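Local coordinates for protein putative NADH dehydrogenase/NAD(P)H nitroreductase (Bacteroides thetaiotaomicron VPI-5482, PDB 3KWK) that binds flavin mononucleotide and, as a member of the nitroreductase family, probably acts as a flavin-dependent oxidoreductase using NADH or NADPH, at residues A[23-28]-A[118-123]; A[84-89]-A[136-141]; A[129-134]-A[143-148]. All blocks are in the same frame, centred on the assembly; numbering follows the deposited sequence.

Contact 1: A[23-28]-A[118-123]; sequences RTYLNK and GAVWTA. With FMN (flavin mononucleotide), chain B.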
loop_
_atom_site.group_PDB
_atom_site.type_symbol
_atom_site.label_atom_id
_atom_site.label_comp_id
_atom_site.label_asym_id
_atom_site.label_seq_id
_atom_site.Cartn_x
_atom_site.Cartn_y
_atom_site.Cartn_z
ATOM N N ARG A 23 -16.153 7.610 6.386
ATOM C CA ARG A 23 -16.759 6.809 7.419
ATOM C C ARG A 23 -18.266 6.947 7.575
ATOM O O ARG A 23 -18.873 6.409 8.523
ATOM C CB ARG A 23 -16.120 7.163 8.770
ATOM C CG ARG A 23 -14.600 7.022 8.771
ATOM C CD ARG A 23 -14.013 7.227 10.156
ATOM N NE ARG A 23 -12.593 6.885 10.188
ATOM C CZ ARG A 23 -11.604 7.702 9.825
ATOM N NH1 ARG A 23 -11.792 8.947 9.398
ATOM N NH2 ARG A 23 -10.375 7.262 9.869
ATOM N N THR A 24 -18.882 7.645 6.633
ATOM C CA THR A 24 -20.341 7.734 6.544
ATOM C C THR A 24 -20.742 7.652 5.082
ATOM O O THR A 24 -20.052 8.165 4.198
ATOM C CB THR A 24 -20.894 9.011 7.156
ATOM O OG1 THR A 24 -20.314 10.137 6.500
ATOM C CG2 THR A 24 -20.676 9.094 8.710
ATOM N N TYR A 25 -21.848 6.958 4.820
ATOM C CA TYR A 25 -22.282 6.589 3.482
ATOM C C TYR A 25 -23.757 6.860 3.275
ATOM O O TYR A 25 -24.583 6.714 4.185
ATOM C CB TYR A 25 -21.989 5.110 3.160
ATOM C CG TYR A 25 -20.649 4.687 3.676
ATOM C CD1 TYR A 25 -19.469 5.105 3.060
ATOM C CD2 TYR A 25 -20.551 3.883 4.828
ATOM C CE1 TYR A 25 -18.224 4.756 3.571
ATOM C CE2 TYR A 25 -19.336 3.573 5.347
ATOM C CZ TYR A 25 -18.167 4.005 4.754
ATOM O OH TYR A 25 -16.945 3.654 5.340
ATOM N N LEU A 26 -24.099 7.219 2.043
ATOM C CA LEU A 26 -25.489 7.301 1.675
ATOM C C LEU A 26 -26.093 5.907 1.687
ATOM O O LEU A 26 -25.392 4.901 1.512
ATOM C CB LEU A 26 -25.618 7.856 0.268
ATOM C CG LEU A 26 -25.111 9.270 0.023
ATOM C CD1 LEU A 26 -25.215 9.647 -1.487
ATOM C CD2 LEU A 26 -25.943 10.234 0.833
ATOM N N ASN A 27 -27.406 5.861 1.875
ATOM C CA ASN A 27 -28.131 4.613 1.883
ATOM C C ASN A 27 -28.484 4.247 0.446
ATOM O O ASN A 27 -29.619 4.450 -0.008
ATOM C CB ASN A 27 -29.402 4.765 2.715
ATOM C CG ASN A 27 -30.186 3.475 2.813
ATOM O OD1 ASN A 27 -29.647 2.393 2.597
ATOM N ND2 ASN A 27 -31.485 3.592 3.122
ATOM N N LYS A 28 -27.492 3.753 -0.277
ATOM C CA LYS A 28 -27.665 3.384 -1.664
ATOM C C LYS A 28 -26.622 2.406 -2.071
ATOM O O LYS A 28 -25.521 2.409 -1.540
ATOM C CB LYS A 28 -27.682 4.579 -2.585
ATOM C CG LYS A 28 -26.478 5.344 -2.603
ATOM C CD LYS A 28 -26.547 6.458 -3.696
ATOM C CE LYS A 28 -26.902 5.898 -5.065
ATOM N NZ LYS A 28 -26.513 6.798 -6.195
ATOM N N GLY A 118 -16.388 6.190 -1.391
ATOM C CA GLY A 118 -15.616 6.446 -0.183
ATOM C C GLY A 118 -15.349 5.111 0.490
ATOM O O GLY A 118 -16.181 4.220 0.465
ATOM N N ALA A 119 -14.202 5.013 1.132
ATOM C CA ALA A 119 -13.861 3.813 1.873
ATOM C C ALA A 119 -12.959 4.184 3.039
ATOM O O ALA A 119 -12.413 5.298 3.062
ATOM C CB ALA A 119 -13.170 2.839 0.930
ATOM N N VAL A 120 -12.784 3.248 3.978
ATOM C CA VAL A 120 -11.833 3.457 5.083
ATOM C C VAL A 120 -11.221 2.096 5.475
ATOM O O VAL A 120 -11.936 1.091 5.593
ATOM C CB VAL A 120 -12.547 4.115 6.302
ATOM C CG1 VAL A 120 -13.797 3.303 6.803
ATOM C CG2 VAL A 120 -11.564 4.390 7.466
ATOM N N TRP A 121 -9.913 2.127 5.689
ATOM C CA TRP A 121 -9.192 0.988 6.258
ATOM C C TRP A 121 -9.483 0.931 7.734
ATOM O O TRP A 121 -9.163 1.869 8.461
ATOM C CB TRP A 121 -7.706 1.234 5.996
ATOM C CG TRP A 121 -6.696 0.235 6.543
ATOM C CD1 TRP A 121 -6.721 -0.442 7.718
ATOM C CD2 TRP A 121 -5.463 -0.073 5.914
ATOM N NE1 TRP A 121 -5.574 -1.225 7.827
ATOM C CE2 TRP A 121 -4.798 -1.025 6.725
ATOM C CE3 TRP A 121 -4.881 0.338 4.712
ATOM C CZ2 TRP A 121 -3.534 -1.506 6.426
ATOM C CZ3 TRP A 121 -3.624 -0.147 4.397
ATOM C CH2 TRP A 121 -2.988 -1.089 5.241
ATOM N N THR A 122 -10.108 -0.137 8.197
ATOM C CA THR A 122 -10.255 -0.386 9.630
ATOM C C THR A 122 -9.431 -1.619 10.012
ATOM O O THR A 122 -9.568 -2.672 9.394
ATOM C CB THR A 122 -11.730 -0.455 10.087
ATOM O OG1 THR A 122 -12.308 -1.734 9.788
ATOM C CG2 THR A 122 -12.611 0.679 9.425
ATOM N N ALA A 123 -8.568 -1.458 11.017
ATOM C CA ALA A 123 -7.630 -2.534 11.346
ATOM C C ALA A 123 -8.336 -3.730 11.905
ATOM O O ALA A 123 -9.186 -3.600 12.780
ATOM C CB ALA A 123 -6.593 -2.041 12.401
HETATM N N1 FMN B . -9.847 4.228 10.581
HETATM C C2 FMN B . -10.905 3.796 11.327
HETATM O O2 FMN B . -11.959 4.456 11.318
HETATM N N3 FMN B . -10.803 2.647 12.095
HETATM C C4 FMN B . -9.650 1.894 12.155
HETATM O O4 FMN B . -9.607 0.842 12.864
HETATM C C4A FMN B . -8.569 2.343 11.392
HETATM N N5 FMN B . -7.364 1.653 11.415
HETATM C C5A FMN B . -6.370 1.972 10.531
HETATM C C6 FMN B . -5.232 1.156 10.467
HETATM C C7 FMN B . -4.249 1.451 9.534
HETATM C C7M FMN B . -2.982 0.587 9.409
HETATM C C8 FMN B . -4.365 2.528 8.678
HETATM C C8M FMN B . -3.261 2.789 7.683
HETATM C C9 FMN B . -5.481 3.342 8.757
HETATM C C9A FMN B . -6.499 3.068 9.684
HETATM N N10 FMN B . -7.624 3.887 9.807
HETATM C C10 FMN B . -8.665 3.491 10.597
HETATM C "C1'" FMN B . -7.765 5.083 8.939
HETATM C "C2'" FMN B . -6.912 6.235 9.462
HETATM O "O2'" FMN B . -7.473 6.790 10.656
HETATM C "C3'" FMN B . -6.694 7.311 8.377
HETATM O "O3'" FMN B . -5.945 6.772 7.288
HETATM C "C4'" FMN B . -5.925 8.550 8.917
HETATM O "O4'" FMN B . -6.750 9.231 9.873
HETATM C "C5'" FMN B . -5.485 9.512 7.811
HETATM O "O5'" FMN B . -6.683 9.954 7.178
HETATM P P FMN B . -6.923 9.733 5.580
HETATM O O1P FMN B . -7.014 8.217 5.319
HETATM O O2P FMN B . -8.274 10.461 5.413
HETATM O O3P FMN B . -5.791 10.364 4.795
#
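Arg23 and Val120 meet at the pyrimidine end of the flavin in the FMN pocket of this nitroreductase fold, where the loop 23-28 lies against strand 118-123, outermost of the chain's sheet. The Arg23 chain leaves CB with CG beside the backbone N (chi1 -55°) and runs extended from CG to NE. CD comes 3.6 Å from FMN O2; NE, 3.8 Å from Val120 CG2, donates a nearly straight hydrogen bond to FMN O2 (2.8 Å); CZ lies 3.6 Å from FMN O2; NH2 donates a second bond to FMN N1, at the guanidinium edge and in its plane. Two bonds to the flavin fix the rotation of the group, and its positive charge would probably stabilise negative charge at N1 and O2 of a reduced flavin. The other methyl of Val120, CG1, meets Tyr25 OH at 3.5 Å; this hydroxyl also makes a weak hydrogen bond to Val22 O. One face of the Trp121 indole covers the dimethylbenzene end of the flavin, and an alanine here would probably leave that end without its aromatic support and open a gap beneath FMN C7M. Ser47 of the second subunit completes the site, while Ala123 N donates a hydrogen bond to FMN O4 (3.1 Å).

Contact 2: A[84-89]-A[136-141]; sequences AIIVCG and KYTHLP
Apolar and buried, this sheet-to-helix contact sets Ile86 and Cys88 of strand 83-90, an inner strand of the antiparallel sheet, against Thr138 at the C-terminal end of helix 128-138 and Leu140 in the turn that follows. No hydrogen bond joins the segments, and the nearest CA pairs, Ile86 with Thr138 and Cys88 with Leu140, stand 9.1 Å apart, so side chains alone bridge the gap. Alternate strand residues do so. Ile86 and Thr138 reach toward each other tip to tip, CD1 of the isoleucine meeting CG2 of the threonine at 3.8 Å. The threonine presents its methyl because its hydroxyl sits between the backbone N and the carbonyl carbon (chi1 63°) and is hydrogen-bonded back to Val134 O, one turn earlier in the helix. Two residues along the strand, Cys88 SG lies 4.0 Å from Leu140 CD1, an apolar touch. His139, with positive phi, ends the helical course, and the chain beyond it returns Leu140 to the sheet. Met68 of helix 62-71 and Val134 also pack on Ile86, Val57 and Val59 of the neighbouring strand 54-59 touch Thr138, and Tyr175 of the second subunit lies against Leu140, placing the contact between the sheet, two helices and the dimer partner.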
loop_
_atom_site.group_PDB
_atom_site.type_symbol
_atom_site.label_atom_id
_atom_site.label_comp_id
_atom_site.label_asym_id
_atom_site.label_seq_id
_atom_site.Cartn_x
_atom_site.Cartn_y
_atom_site.Cartn_z
ATOM N N ALA A 84 -18.620 -4.437 2.530
ATOM C CA ALA A 84 -17.237 -4.250 2.978
ATOM C C ALA A 84 -16.381 -5.279 2.279
ATOM O O ALA A 84 -16.894 -6.349 1.911
ATOM C CB ALA A 84 -17.133 -4.434 4.509
ATOM N N ILE A 85 -15.132 -4.927 2.002
ATOM C CA ILE A 85 -14.150 -5.909 1.539
ATOM C C ILE A 85 -13.201 -6.181 2.687
ATOM O O ILE A 85 -12.627 -5.232 3.258
ATOM C CB ILE A 85 -13.358 -5.408 0.320
ATOM C CG1 ILE A 85 -14.320 -5.258 -0.874
ATOM C CG2 ILE A 85 -12.205 -6.393 -0.043
ATOM C CD1 ILE A 85 -13.701 -4.559 -2.083
ATOM N N ILE A 86 -13.055 -7.460 3.030
ATOM C CA ILE A 86 -12.120 -7.893 4.046
ATOM C C ILE A 86 -10.861 -8.369 3.351
ATOM O O ILE A 86 -10.909 -9.327 2.580
ATOM C CB ILE A 86 -12.708 -8.965 4.953
ATOM C CG1 ILE A 86 -14.067 -8.501 5.492
ATOM C CG2 ILE A 86 -11.711 -9.285 6.098
ATOM C CD1 ILE A 86 -14.570 -9.365 6.630
ATOM N N VAL A 87 -9.758 -7.665 3.556
ATOM C CA VAL A 87 -8.477 -8.018 2.931
ATOM C C VAL A 87 -7.733 -8.959 3.851
ATOM O O VAL A 87 -7.417 -8.586 5.006
ATOM C CB VAL A 87 -7.587 -6.783 2.606
ATOM C CG1 VAL A 87 -6.264 -7.226 1.973
ATOM C CG2 VAL A 87 -8.381 -5.717 1.743
ATOM N N CYS A 88 -7.456 -10.166 3.383
ATOM C CA CYS A 88 -6.803 -11.189 4.175
ATOM C C CYS A 88 -5.571 -11.669 3.462
ATOM O O CYS A 88 -5.443 -11.517 2.262
ATOM C CB CYS A 88 -7.701 -12.415 4.375
ATOM S SG CYS A 88 -9.333 -12.048 5.026
ATOM N N GLY A 89 -4.698 -12.329 4.213
ATOM C CA GLY A 89 -3.473 -12.911 3.658
ATOM C C GLY A 89 -3.316 -14.370 4.021
ATOM O O GLY A 89 -3.597 -14.751 5.156
ATOM N N LYS A 136 -14.602 -15.447 12.837
ATOM C CA LYS A 136 -15.841 -16.075 13.267
ATOM C C LYS A 136 -16.925 -15.834 12.208
ATOM O O LYS A 136 -17.638 -16.754 11.843
ATOM C CB LYS A 136 -16.249 -15.563 14.668
ATOM C CG LYS A 136 -17.654 -15.959 15.118
ATOM C CD LYS A 136 -18.151 -15.152 16.321
ATOM C CE LYS A 136 -19.488 -15.708 16.816
ATOM N NZ LYS A 136 -19.742 -15.307 18.204
ATOM N N TYR A 137 -17.082 -14.600 11.743
ATOM C CA TYR A 137 -18.209 -14.236 10.902
ATOM C C TYR A 137 -17.998 -14.591 9.440
ATOM O O TYR A 137 -18.964 -14.795 8.690
ATOM C CB TYR A 137 -18.569 -12.746 11.102
ATOM C CG TYR A 137 -19.277 -12.575 12.410
ATOM C CD1 TYR A 137 -20.573 -13.052 12.572
ATOM C CD2 TYR A 137 -18.632 -12.065 13.500
ATOM C CE1 TYR A 137 -21.222 -12.967 13.805
ATOM C CE2 TYR A 137 -19.280 -11.962 14.755
ATOM C CZ TYR A 137 -20.560 -12.425 14.880
ATOM O OH TYR A 137 -21.231 -12.332 16.100
ATOM N N THR A 138 -16.750 -14.725 9.033
ATOM C CA THR A 138 -16.450 -15.064 7.630
ATOM C C THR A 138 -15.868 -16.477 7.441
ATOM O O THR A 138 -15.571 -16.858 6.321
ATOM C CB THR A 138 -15.593 -14.001 6.925
ATOM O OG1 THR A 138 -14.290 -13.872 7.534
ATOM C CG2 THR A 138 -16.331 -12.688 6.927
ATOM N N HIS A 139 -15.741 -17.240 8.517
ATOM C CA HIS A 139 -15.352 -18.646 8.479
ATOM C C HIS A 139 -13.947 -18.836 7.892
ATOM O O HIS A 139 -13.690 -19.739 7.075
ATOM C CB HIS A 139 -16.374 -19.517 7.715
ATOM C CG HIS A 139 -17.744 -19.490 8.307
ATOM N ND1 HIS A 139 -18.346 -20.613 8.827
ATOM C CD2 HIS A 139 -18.605 -18.469 8.499
ATOM C CE1 HIS A 139 -19.537 -20.282 9.295
ATOM N NE2 HIS A 139 -19.714 -18.983 9.115
ATOM N N LEU A 140 -13.028 -17.982 8.284
ATOM C CA LEU A 140 -11.681 -18.036 7.732
ATOM C C LEU A 140 -10.920 -19.242 8.266
ATOM O O LEU A 140 -10.891 -19.497 9.486
ATOM C CB LEU A 140 -10.884 -16.780 8.070
ATOM C CG LEU A 140 -11.434 -15.436 7.597
ATOM C CD1 LEU A 140 -10.481 -14.340 8.097
ATOM C CD2 LEU A 140 -11.621 -15.407 6.086
ATOM N N PRO A 141 -10.349 -20.048 7.341
ATOM C CA PRO A 141 -9.396 -21.045 7.806
ATOM C C PRO A 141 -8.275 -20.430 8.641
ATOM O O PRO A 141 -7.984 -19.263 8.473
ATOM C CB PRO A 141 -8.877 -21.650 6.511
ATOM C CG PRO A 141 -9.997 -21.414 5.444
ATOM C CD PRO A 141 -10.477 -20.022 5.862
#

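Contact 3: A[129-134]-A[143-148]; sequences DRMEVV and NILPLC
Met131 and Pro146 bring the backbones of helix 129-134 and strand 144-148 to a CA separation of 5.9 Å, while the axes of the two segments pass 8.2 Å apart at 112°. The helix thus runs steeply across the strand, and the proline ring lies between them. Pro146 CG lies 3.7 Å from Met131 CA and 3.8 Å from Met131 CB, so the ring touches the helix backbone as well as its side chains. Val134, nearly one turn further on, lies alongside the proline, the two pointing opposite ways, and its CG1 reaches Pro146 CB at 3.8 Å; that methyl stands anti to the backbone N (chi1 172°), which turns it to the ring. Met131, a selenomethionine, passes the ring at a slant. Its chain bends at the last torsion (chi3 76°) and brings CE back to the strand, where it meets Leu145 CB at 3.9 Å and also lies 3.9 Å from Pro146 CD. Arg135 flanks Leu145 and Pro146 and donates a hydrogen bond to Ile144 O. The contact sets against the sheet the helix from which Arg130 reaches the FMN pocket and bonds Ala123 O through NH1. With no hydrogen bond between the segments, the contact holds by apolar fit: the proline has no N-H to give, and its ring carbons supply the surface that the helix covers.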
loop_
_atom_site.group_PDB
_atom_site.type_symbol
_atom_site.label_atom_id
_atom_site.label_comp_id
_atom_site.label_asym_id
_atom_site.label_seq_id
_atom_site.Cartn_x
_atom_site.Cartn_y
_atom_site.Cartn_z
ATOM N N ASP A 129 -7.930 -9.978 18.925
ATOM C CA ASP A 129 -9.355 -10.101 19.177
ATOM C C ASP A 129 -10.200 -9.722 17.941
ATOM O O ASP A 129 -11.184 -10.379 17.593
ATOM C CB ASP A 129 -9.799 -9.320 20.410
ATOM C CG ASP A 129 -9.556 -7.824 20.334
ATOM O OD1 ASP A 129 -8.702 -7.314 19.548
ATOM O OD2 ASP A 129 -10.244 -7.145 21.118
ATOM N N ARG A 130 -9.788 -8.677 17.247
ATOM C CA ARG A 130 -10.478 -8.226 16.032
ATOM C C ARG A 130 -10.365 -9.273 14.953
ATOM O O ARG A 130 -11.294 -9.544 14.223
ATOM C CB ARG A 130 -9.875 -6.911 15.533
ATOM C CG ARG A 130 -10.013 -5.760 16.513
ATOM C CD ARG A 130 -9.633 -4.451 15.862
ATOM N NE ARG A 130 -9.272 -3.428 16.853
ATOM C CZ ARG A 130 -8.849 -2.202 16.528
ATOM N NH1 ARG A 130 -8.766 -1.842 15.248
ATOM N NH2 ARG A 130 -8.493 -1.340 17.481
HETATM N N MSE A 131 -9.197 -9.871 14.848
HETATM C CA MSE A 131 -8.966 -10.884 13.813
HETATM C C MSE A 131 -9.894 -12.057 14.086
HETATM O O MSE A 131 -10.458 -12.649 13.164
HETATM C CB MSE A 131 -7.529 -11.328 13.827
HETATM C CG MSE A 131 -6.567 -10.156 13.557
HETATM SE SE MSE A 131 -4.700 -10.617 13.801
HETATM C CE MSE A 131 -4.512 -11.559 12.195
ATOM N N GLU A 132 -10.071 -12.396 15.363
ATOM C CA GLU A 132 -10.989 -13.495 15.730
ATOM C C GLU A 132 -12.452 -13.176 15.412
ATOM O O GLU A 132 -13.170 -14.047 14.962
ATOM C CB GLU A 132 -10.818 -13.852 17.207
ATOM C CG GLU A 132 -11.785 -14.932 17.727
ATOM C CD GLU A 132 -11.749 -16.273 16.962
ATOM O OE1 GLU A 132 -10.677 -16.692 16.425
ATOM O OE2 GLU A 132 -12.823 -16.932 16.943
ATOM N N VAL A 133 -12.893 -11.939 15.627
ATOM C CA VAL A 133 -14.239 -11.505 15.215
ATOM C C VAL A 133 -14.451 -11.799 13.747
ATOM O O VAL A 133 -15.453 -12.409 13.367
ATOM C CB VAL A 133 -14.484 -10.009 15.521
ATOM C CG1 VAL A 133 -15.779 -9.490 14.880
ATOM C CG2 VAL A 133 -14.498 -9.798 17.029
ATOM N N VAL A 134 -13.519 -11.317 12.920
ATOM C CA VAL A 134 -13.624 -11.449 11.488
ATOM C C VAL A 134 -13.598 -12.915 11.112
ATOM O O VAL A 134 -14.392 -13.353 10.298
ATOM C CB VAL A 134 -12.513 -10.658 10.751
ATOM C CG1 VAL A 134 -12.530 -10.989 9.235
ATOM C CG2 VAL A 134 -12.673 -9.149 11.061
ATOM N N ASN A 143 -5.100 -20.409 8.680
ATOM C CA ASN A 143 -3.946 -19.824 7.970
ATOM C C ASN A 143 -4.222 -18.496 7.286
ATOM O O ASN A 143 -3.310 -17.764 6.930
ATOM C CB ASN A 143 -3.361 -20.799 6.949
ATOM C CG ASN A 143 -4.389 -21.304 5.945
ATOM O OD1 ASN A 143 -5.381 -21.926 6.340
ATOM N ND2 ASN A 143 -4.115 -21.118 4.634
ATOM N N ILE A 144 -5.506 -18.216 7.098
ATOM C CA ILE A 144 -5.960 -16.991 6.439
ATOM C C ILE A 144 -6.188 -15.911 7.477
ATOM O O ILE A 144 -7.094 -16.026 8.290
ATOM C CB ILE A 144 -7.231 -17.230 5.608
ATOM C CG1 ILE A 144 -7.057 -18.356 4.591
ATOM C CG2 ILE A 144 -7.674 -15.948 4.854
ATOM C CD1 ILE A 144 -5.844 -18.259 3.589
ATOM N N LEU A 145 -5.337 -14.894 7.453
ATOM C CA LEU A 145 -5.332 -13.868 8.482
ATOM C C LEU A 145 -5.900 -12.566 7.948
ATOM O O LEU A 145 -5.440 -12.074 6.924
ATOM C CB LEU A 145 -3.902 -13.650 9.000
ATOM C CG LEU A 145 -3.209 -14.912 9.493
ATOM C CD1 LEU A 145 -1.839 -14.533 10.066
ATOM C CD2 LEU A 145 -4.035 -15.728 10.515
ATOM N N PRO A 146 -6.829 -11.946 8.685
ATOM C CA PRO A 146 -7.425 -10.698 8.160
ATOM C C PRO A 146 -6.584 -9.470 8.487
ATOM O O PRO A 146 -6.284 -9.252 9.653
ATOM C CB PRO A 146 -8.792 -10.639 8.875
ATOM C CG PRO A 146 -8.605 -11.376 10.132
ATOM C CD PRO A 146 -7.550 -12.431 9.874
ATOM N N LEU A 147 -6.182 -8.714 7.461
ATOM C CA LEU A 147 -5.471 -7.482 7.654
ATOM C C LEU A 147 -6.423 -6.364 8.067
ATOM O O LEU A 147 -6.198 -5.718 9.072
ATOM C CB LEU A 147 -4.690 -7.047 6.410
ATOM C CG LEU A 147 -4.015 -5.693 6.520
ATOM C CD1 LEU A 147 -2.889 -5.777 7.510
ATOM C CD2 LEU A 147 -3.478 -5.227 5.137
ATOM N N CYS A 148 -7.488 -6.161 7.304
ATOM C CA CYS A 148 -8.339 -5.010 7.527
ATOM C C CYS A 148 -9.713 -5.279 6.931
ATOM O O CYS A 148 -9.873 -6.109 5.995
ATOM C CB CYS A 148 -7.679 -3.727 6.973
ATOM S SG CYS A 148 -7.406 -3.771 5.188
#

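Contacts 1 and 2 are buried, whereas contact 3 is only partly buried. Contacts 2 and 3 both use helix 128-138, set against neighbouring strands 83-90 and 144-153; their centres lie about 7 Å apart, and backbone pairing such as Val87 O with Leu147 N (2.8 Å, a probable hydrogen bond) joins them. Both are apolar, and all three contacts reach the second subunit. Contact 1 differs in chemistry, since its loop and strand present a charged guanidinium and a backbone N-H to the flavin. It is tied to contact 3 by a probable hydrogen bond from Arg130 NH1 to Ala123 O, and Trp121 packs against Leu147 and Cys148, so the flavin site adjoins the helix-covered sheet.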